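Local coordinates for acetone carboxylase alpha subunit (Xanthobacter autotrophicus Py2, PDB 5M45), which is the alpha subunit of a multi-subunit carboxylase, a manganese-binding protein of the hydantoinase B/oxoprolinase family that works within a six-chain assembly, at residues T38-A42 against V268-R272; R515-E521 against Y621-G627; N539-S543 against A554-Y558. All blocks are in the same frame, centred on the assembly; numbering follows the deposited sequence.

Interaction 1. Residues T38-A42 against V268-R272; sequences TGRYA and VEHGR
Glu269 and Tyr41 make the central polar link here: the backbone N of Tyr41 donates to Glu269 OE1 over 2.8 Å, meeting that oxygen from above the carboxylate plane. The same oxygen also accepts from Arg272 NE, which comes from the opposite face, so OE1 is gripped by two donors. Beside it, the Tyr41 ring lies against Val268. Val268 CG1 sits 3.6 Å from the centroid of the Tyr41 ring, 8° off its normal, a CH-pi contact centred on one face. CG1 is anti to its own backbone N (chi1 -176°), which directs this branch onto the ring while CB rests above the CD2–CE2 side.

Arg272, one turn further along the helix, holds Glu269 side-on, NE to OE1 and NH2 to OE2, the latter a salt bridge at 2.8 Å between Arg272 NH2 and Glu269 OE2. Both bonds run on the syn side, fixing the carboxylate's rotation. Gly39 O lies over the centre of the Arg272 guanidinium face, 3.6 Å from CZ. Arg40 crosses the pair at a slant, its CG touching Glu269 OE2 and Arg272 NH2, and reaches Glu269 OE2 through a water, which accepts from Arg40 NH2 and donates to OE2; the direct gap from Arg40 NH2 to Glu269 OE2 is 4.2 Å.

Further out, an ST turn, with Thr38 OG1 accepting from Arg40 N at 3.0 Å, shapes the exit from the helix, where Gly39 takes positive phi. The hydroxyl of Tyr41 is hydrogen-bonded to Asp100 and Asn96, and its ring meets that of Tyr376, a residue of the 3,6,9,12,15-pentaoxaheptadecan-1-ol pocket. The contact thus fastens the loop between helices 24-38 and 48-52 to the side of helix 257-282.

Interaction 2. Residues R515-E521 against Y621-G627; sequences RGGCGFE and YMRGGPG
Tyr621 pairs with Glu521 at the end of strand 617-621, a non-hydrogen-bonded antiparallel pair whose side chains lie on the same face of the sheet. Its hydroxyl bonds to Ser556 and its ring forms a cation-pi contact with Lys505, which also forms a salt bridge with Glu521.

Met622 follows with the main side-chain contact. Its N donates to Phe520 O at 2.9 Å, while its chain, bent at chi2 (53°) and chi3 (64°), curls the methyl back over the Phe520 ring. Met622 CE stands 3.8 Å from the Phe520 ring centroid, offset toward the rim of one face, in a CH-pi contact 15° off the ring normal; SD, 5.0 Å from the centroid and oblique, adds a Met-aromatic contact. Met622 O also receives a CA-H...O contact from Gly519 CA at 3.2 Å.

Arg623 turns away from 515-521 and bonds to Asn539. Beyond it the chains approach through bare backbone. Gly624 CA comes to 3.2 Å from Gly517 O, the same oxygen that accepts from Gly625 N at 2.9 Å. Gly625 O then meets Gly516 CA at 3.4 Å, again as a CA-H...O contact, and Pro626 O lies close to that CA as well.

The two runs are antiparallel and extend the pairing of neighbouring strands 520-526 and 617-621 past its regular end, with strands 497-504 and 559-563 flanking that pair in the five-stranded sheet.

Interaction 3. Residues N539-S543 against A554-Y558; sequences NGHIS and AASGY
Ser543 and Ala554 meet across a non-regular loop, the connection from strand 532-535 to strand 559-563, whose two arms fold back on each other without forming a sheet. Direct hydrogen bonds between the arms are few. Ser543 OG donates to Ala554 O at 2.8 Å, tilted 27° from the carbonyl plane; with OG beside its own backbone N (chi1 -69°), the hydroxyl reaches across the gap. Gly557 N points to Gly540 O in a weak bond, 3.4 Å long and bent. Outside the two arms, Lys603 hydrogen-bonds to both Gly540 O and Gly557 O, a positive charge that probably eases the approach of these two acceptors, and the Ser556 hydroxyl bonds to the backbone of another protein chain of the assembly.

Water adds a second kind of link, accepting from Asn539 ND2 and donating to Ala555 O at 2.7 Å. The amide of Asn539 is steadied within its own arm, because ND2 also donates to Ile542 O at 3.0 Å, in the carbonyl plane and on a lone pair. Two partners therefore fix the direction of this NH2 group.

Packing fills in the rest. Ser556 turns its CB toward the other arm, 3.4 Å from Ser543 OG. Where the arms pass, Gly557 CA makes a CA-H...O contact of 3.3 Å with Asn539 O.

Overall arrangement
Interactions 2 and 3 form one buried neighbourhood, their centres about 11 Å apart, and along the chain interaction 3 is nested within the loop that interaction 2 closes. Two probable hydrogen bonds join them, from Arg623 NH2 to Asn539 O (2.8 Å) and between Tyr621 OH and Ser556 O (2.9 Å), while Gly624 packs on Ala554. Interaction 1 stands apart on the opposite side of the chain's centre, its centre about 39 Å from that of interaction 2 and about 41 Å from that of interaction 3. It lies near the bound 3,6,9,12,15-pentaoxaheptadecan-1-ol, about 7 Å from the Tyr41 side chain. Other protein chains reach both interactions 2 and 3, the latter more extensively, but not interaction 1.

Interaction 1. Residues T38-A42 against V268-R272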
# COMPACT_ATOMS: atom_id res chain seq x y z
N THR A 38 12.07 16.13 38.68
CA THR A 38 13.43 16.14 39.23
C THR A 38 14.52 16.60 38.26
O THR A 38 15.61 16.89 38.69
CB THR A 38 13.84 14.73 39.72
OG1 THR A 38 14.04 13.86 38.60
CG2 THR A 38 12.79 14.13 40.70
N GLY A 39 14.27 16.59 36.96
CA GLY A 39 15.34 16.81 36.00
C GLY A 39 16.29 15.63 35.79
O GLY A 39 17.23 15.76 35.02
N ARG A 40 16.04 14.48 36.42
CA ARG A 40 16.85 13.28 36.21
C ARG A 40 16.00 12.17 35.62
O ARG A 40 14.84 12.06 35.99
CB ARG A 40 17.43 12.82 37.53
CG ARG A 40 18.47 13.81 38.04
CD ARG A 40 18.39 13.94 39.51
NE ARG A 40 19.25 14.99 40.03
CZ ARG A 40 20.57 14.90 40.23
NH1 ARG A 40 21.19 15.95 40.76
NH2 ARG A 40 21.29 13.79 39.91
N TYR A 41 16.54 11.35 34.72
CA TYR A 41 15.74 10.27 34.14
C TYR A 41 15.15 9.35 35.24
O TYR A 41 15.87 8.88 36.13
CB TYR A 41 16.52 9.42 33.13
CG TYR A 41 15.71 8.26 32.57
CD1 TYR A 41 14.74 8.47 31.59
CD2 TYR A 41 15.86 6.97 33.07
CE1 TYR A 41 13.97 7.41 31.10
CE2 TYR A 41 15.11 5.91 32.57
CZ TYR A 41 14.18 6.13 31.58
OH TYR A 41 13.45 5.08 31.07
N ALA A 42 13.84 9.15 35.17
CA ALA A 42 13.11 8.28 36.10
C ALA A 42 13.17 8.73 37.59
O ALA A 42 12.89 7.92 38.48
CB ALA A 42 13.60 6.85 35.97
N VAL A 268 20.33 4.66 31.47
CA VAL A 268 19.79 5.81 30.77
C VAL A 268 20.21 7.11 31.48
O VAL A 268 20.73 8.07 30.84
CB VAL A 268 18.24 5.71 30.64
CG1 VAL A 268 17.70 6.88 29.81
CG2 VAL A 268 17.79 4.40 30.02
N GLU A 269 20.00 7.18 32.79
CA GLU A 269 20.41 8.38 33.55
C GLU A 269 21.94 8.60 33.47
O GLU A 269 22.40 9.73 33.39
CB GLU A 269 19.93 8.31 35.01
CG GLU A 269 20.48 9.37 35.97
CD GLU A 269 20.18 10.82 35.60
OE1 GLU A 269 19.36 11.08 34.67
OE2 GLU A 269 20.76 11.73 36.29
N HIS A 270 22.71 7.51 33.49
CA HIS A 270 24.18 7.58 33.29
C HIS A 270 24.52 8.27 31.94
O HIS A 270 25.41 9.13 31.86
CB HIS A 270 24.73 6.16 33.38
CG HIS A 270 26.23 6.05 33.33
ND1 HIS A 270 26.87 4.83 33.34
CD2 HIS A 270 27.21 6.98 33.27
CE1 HIS A 270 28.17 5.02 33.30
NE2 HIS A 270 28.41 6.31 33.26
N GLY A 271 23.81 7.88 30.89
CA GLY A 271 23.87 8.58 29.58
C GLY A 271 23.62 10.07 29.61
O GLY A 271 24.36 10.84 28.99
N ARG A 272 22.55 10.49 30.30
CA ARG A 272 22.24 11.93 30.46
C ARG A 272 23.37 12.66 31.18
O ARG A 272 23.82 13.72 30.72
CB ARG A 272 20.91 12.16 31.20
CG ARG A 272 20.42 13.62 31.17
CD ARG A 272 19.31 13.89 32.16
NE ARG A 272 19.80 13.73 33.52
CZ ARG A 272 20.53 14.63 34.19
NH1 ARG A 272 20.83 15.83 33.65
NH2 ARG A 272 20.97 14.35 35.41
O HOH W 1 21.44 11.31 38.79

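Interaction 2. Residues R515-E521 against Y621-G627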
# COMPACT_ATOMS: atom_id res chain seq x y z
N ARG A 515 41.26 21.52 3.32
CA ARG A 515 40.30 21.20 2.27
C ARG A 515 39.34 20.13 2.79
O ARG A 515 39.78 19.19 3.47
CB ARG A 515 41.06 20.69 1.01
CG ARG A 515 40.16 20.29 -0.15
CD ARG A 515 40.88 19.62 -1.34
NE ARG A 515 41.95 18.67 -1.05
CZ ARG A 515 41.81 17.46 -0.51
NH1 ARG A 515 40.63 16.95 -0.12
NH2 ARG A 515 42.88 16.71 -0.36
N GLY A 516 38.05 20.28 2.50
CA GLY A 516 37.10 19.21 2.74
C GLY A 516 37.42 17.96 1.91
O GLY A 516 38.07 18.03 0.84
N GLY A 517 36.96 16.81 2.40
CA GLY A 517 37.14 15.57 1.66
C GLY A 517 36.48 15.63 0.28
O GLY A 517 35.36 16.18 0.13
N CYS A 518 37.16 15.10 -0.73
CA CYS A 518 36.52 14.91 -2.03
C CYS A 518 35.51 13.75 -1.97
O CYS A 518 35.62 12.84 -1.13
CB CYS A 518 37.55 14.65 -3.13
SG CYS A 518 38.48 16.13 -3.59
N GLY A 519 34.52 13.81 -2.86
CA GLY A 519 33.71 12.62 -3.14
C GLY A 519 34.42 11.69 -4.14
O GLY A 519 35.63 11.71 -4.27
N PHE A 520 33.64 10.84 -4.81
CA PHE A 520 34.13 9.97 -5.90
C PHE A 520 33.01 9.79 -6.91
O PHE A 520 31.92 10.29 -6.72
CB PHE A 520 34.72 8.63 -5.39
CG PHE A 520 33.70 7.59 -4.96
CD1 PHE A 520 32.96 7.74 -3.79
CD2 PHE A 520 33.52 6.41 -5.71
CE1 PHE A 520 32.03 6.76 -3.38
CE2 PHE A 520 32.62 5.43 -5.30
CZ PHE A 520 31.86 5.61 -4.15
N GLU A 521 33.33 9.13 -8.02
CA GLU A 521 32.38 8.93 -9.10
C GLU A 521 32.59 7.57 -9.74
O GLU A 521 33.70 7.03 -9.73
CB GLU A 521 32.47 10.04 -10.16
CG GLU A 521 33.82 10.12 -10.84
CD GLU A 521 34.05 11.40 -11.62
OE1 GLU A 521 35.23 11.89 -11.69
OE2 GLU A 521 33.08 11.94 -12.21
N TYR A 621 27.66 10.24 -9.09
CA TYR A 621 28.58 11.25 -8.51
C TYR A 621 28.24 11.42 -7.02
O TYR A 621 27.13 11.87 -6.66
CB TYR A 621 28.46 12.58 -9.33
CG TYR A 621 28.90 13.91 -8.68
CD1 TYR A 621 29.87 13.98 -7.66
CD2 TYR A 621 28.36 15.12 -9.14
CE1 TYR A 621 30.24 15.20 -7.08
CE2 TYR A 621 28.75 16.36 -8.57
CZ TYR A 621 29.66 16.38 -7.54
OH TYR A 621 30.00 17.59 -6.98
N MET A 622 29.21 11.07 -6.16
CA MET A 622 29.09 11.24 -4.70
C MET A 622 29.73 12.55 -4.23
O MET A 622 30.85 12.89 -4.64
CB MET A 622 29.74 10.05 -3.95
CG MET A 622 28.83 8.84 -3.79
SD MET A 622 28.04 8.14 -5.27
CE MET A 622 29.48 7.59 -6.18
N ARG A 623 29.05 13.26 -3.34
CA ARG A 623 29.49 14.62 -2.97
C ARG A 623 30.67 14.69 -1.98
O ARG A 623 30.92 13.77 -1.20
CB ARG A 623 28.33 15.42 -2.33
CG ARG A 623 26.96 15.38 -3.02
CD ARG A 623 26.99 15.84 -4.48
NE ARG A 623 25.60 15.93 -5.00
CZ ARG A 623 25.07 15.22 -5.99
NH1 ARG A 623 25.75 14.32 -6.69
NH2 ARG A 623 23.81 15.46 -6.33
N GLY A 624 31.37 15.81 -2.04
CA GLY A 624 32.41 16.16 -1.09
C GLY A 624 31.86 16.87 0.14
O GLY A 624 30.65 17.13 0.26
N GLY A 625 32.77 17.12 1.08
CA GLY A 625 32.50 17.85 2.32
C GLY A 625 33.11 19.27 2.34
O GLY A 625 33.96 19.57 1.52
N PRO A 626 32.65 20.12 3.28
CA PRO A 626 33.07 21.52 3.38
C PRO A 626 34.49 21.79 3.92
O PRO A 626 35.07 20.99 4.67
CB PRO A 626 32.03 22.12 4.33
CG PRO A 626 31.65 20.97 5.24
CD PRO A 626 31.66 19.76 4.32
N GLY A 627 35.04 22.94 3.52
CA GLY A 627 36.41 23.34 3.90
C GLY A 627 36.47 24.17 5.20
O GLY A 627 35.42 24.58 5.75

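Interaction 3. Residues N539-S543 against A554-Y558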
# COMPACT_ATOMS: atom_id res chain seq x y z
N ASN A 539 21.14 16.72 -4.35
CA ASN A 539 21.15 18.19 -4.42
C ASN A 539 21.78 18.65 -5.74
O ASN A 539 22.73 18.03 -6.24
CB ASN A 539 21.89 18.79 -3.21
CG ASN A 539 23.36 18.41 -3.14
OD1 ASN A 539 23.71 17.25 -3.25
ND2 ASN A 539 24.25 19.41 -2.97
N GLY A 540 21.25 19.72 -6.31
CA GLY A 540 21.66 20.22 -7.64
C GLY A 540 22.10 21.66 -7.63
O GLY A 540 23.33 21.97 -7.62
N HIS A 541 21.12 22.55 -7.59
CA HIS A 541 21.37 24.00 -7.59
C HIS A 541 22.03 24.58 -6.32
O HIS A 541 22.61 25.67 -6.38
CB HIS A 541 20.07 24.76 -7.87
CG HIS A 541 19.41 24.41 -9.17
ND1 HIS A 541 19.95 24.74 -10.39
CD2 HIS A 541 18.23 23.79 -9.44
CE1 HIS A 541 19.13 24.34 -11.35
NE2 HIS A 541 18.10 23.72 -10.79
N ILE A 542 21.93 23.87 -5.19
CA ILE A 542 22.36 24.35 -3.86
C ILE A 542 23.29 23.30 -3.22
O ILE A 542 22.99 22.10 -3.21
CB ILE A 542 21.14 24.59 -2.95
CG1 ILE A 542 20.33 25.77 -3.48
CG2 ILE A 542 21.55 24.87 -1.50
CD1 ILE A 542 18.96 26.00 -2.83
N SER A 543 24.43 23.78 -2.66
CA SER A 543 25.25 23.00 -1.75
C SER A 543 24.70 23.19 -0.34
O SER A 543 24.64 24.31 0.14
CB SER A 543 26.71 23.48 -1.80
OG SER A 543 27.31 23.16 -3.02
N ALA A 554 31.45 22.46 -0.26
CA ALA A 554 31.71 21.48 -1.32
C ALA A 554 31.00 21.87 -2.62
O ALA A 554 30.03 22.65 -2.61
CB ALA A 554 31.22 20.11 -0.88
N ALA A 555 31.44 21.27 -3.73
CA ALA A 555 30.72 21.38 -5.00
C ALA A 555 29.29 20.85 -4.89
O ALA A 555 29.02 19.98 -4.06
CB ALA A 555 31.46 20.62 -6.09
N SER A 556 28.40 21.37 -5.74
CA SER A 556 27.00 20.94 -5.84
C SER A 556 26.86 19.87 -6.95
O SER A 556 27.87 19.44 -7.52
CB SER A 556 26.09 22.16 -6.06
OG SER A 556 26.32 22.80 -7.31
N GLY A 557 25.64 19.44 -7.24
CA GLY A 557 25.41 18.25 -8.08
C GLY A 557 25.06 18.57 -9.52
O GLY A 557 24.65 19.69 -9.84
N TYR A 558 25.25 17.57 -10.38
CA TYR A 558 24.82 17.61 -11.76
C TYR A 558 24.56 16.18 -12.28
O TYR A 558 24.92 15.20 -11.63
CB TYR A 558 25.82 18.36 -12.66
CG TYR A 558 27.14 17.61 -12.90
CD1 TYR A 558 28.19 17.67 -12.00
CD2 TYR A 558 27.31 16.82 -14.04
CE1 TYR A 558 29.38 16.98 -12.22
CE2 TYR A 558 28.51 16.11 -14.27
CZ TYR A 558 29.54 16.19 -13.36
OH TYR A 558 30.73 15.48 -13.58
O HOH W 2 27.02 19.23 -2.39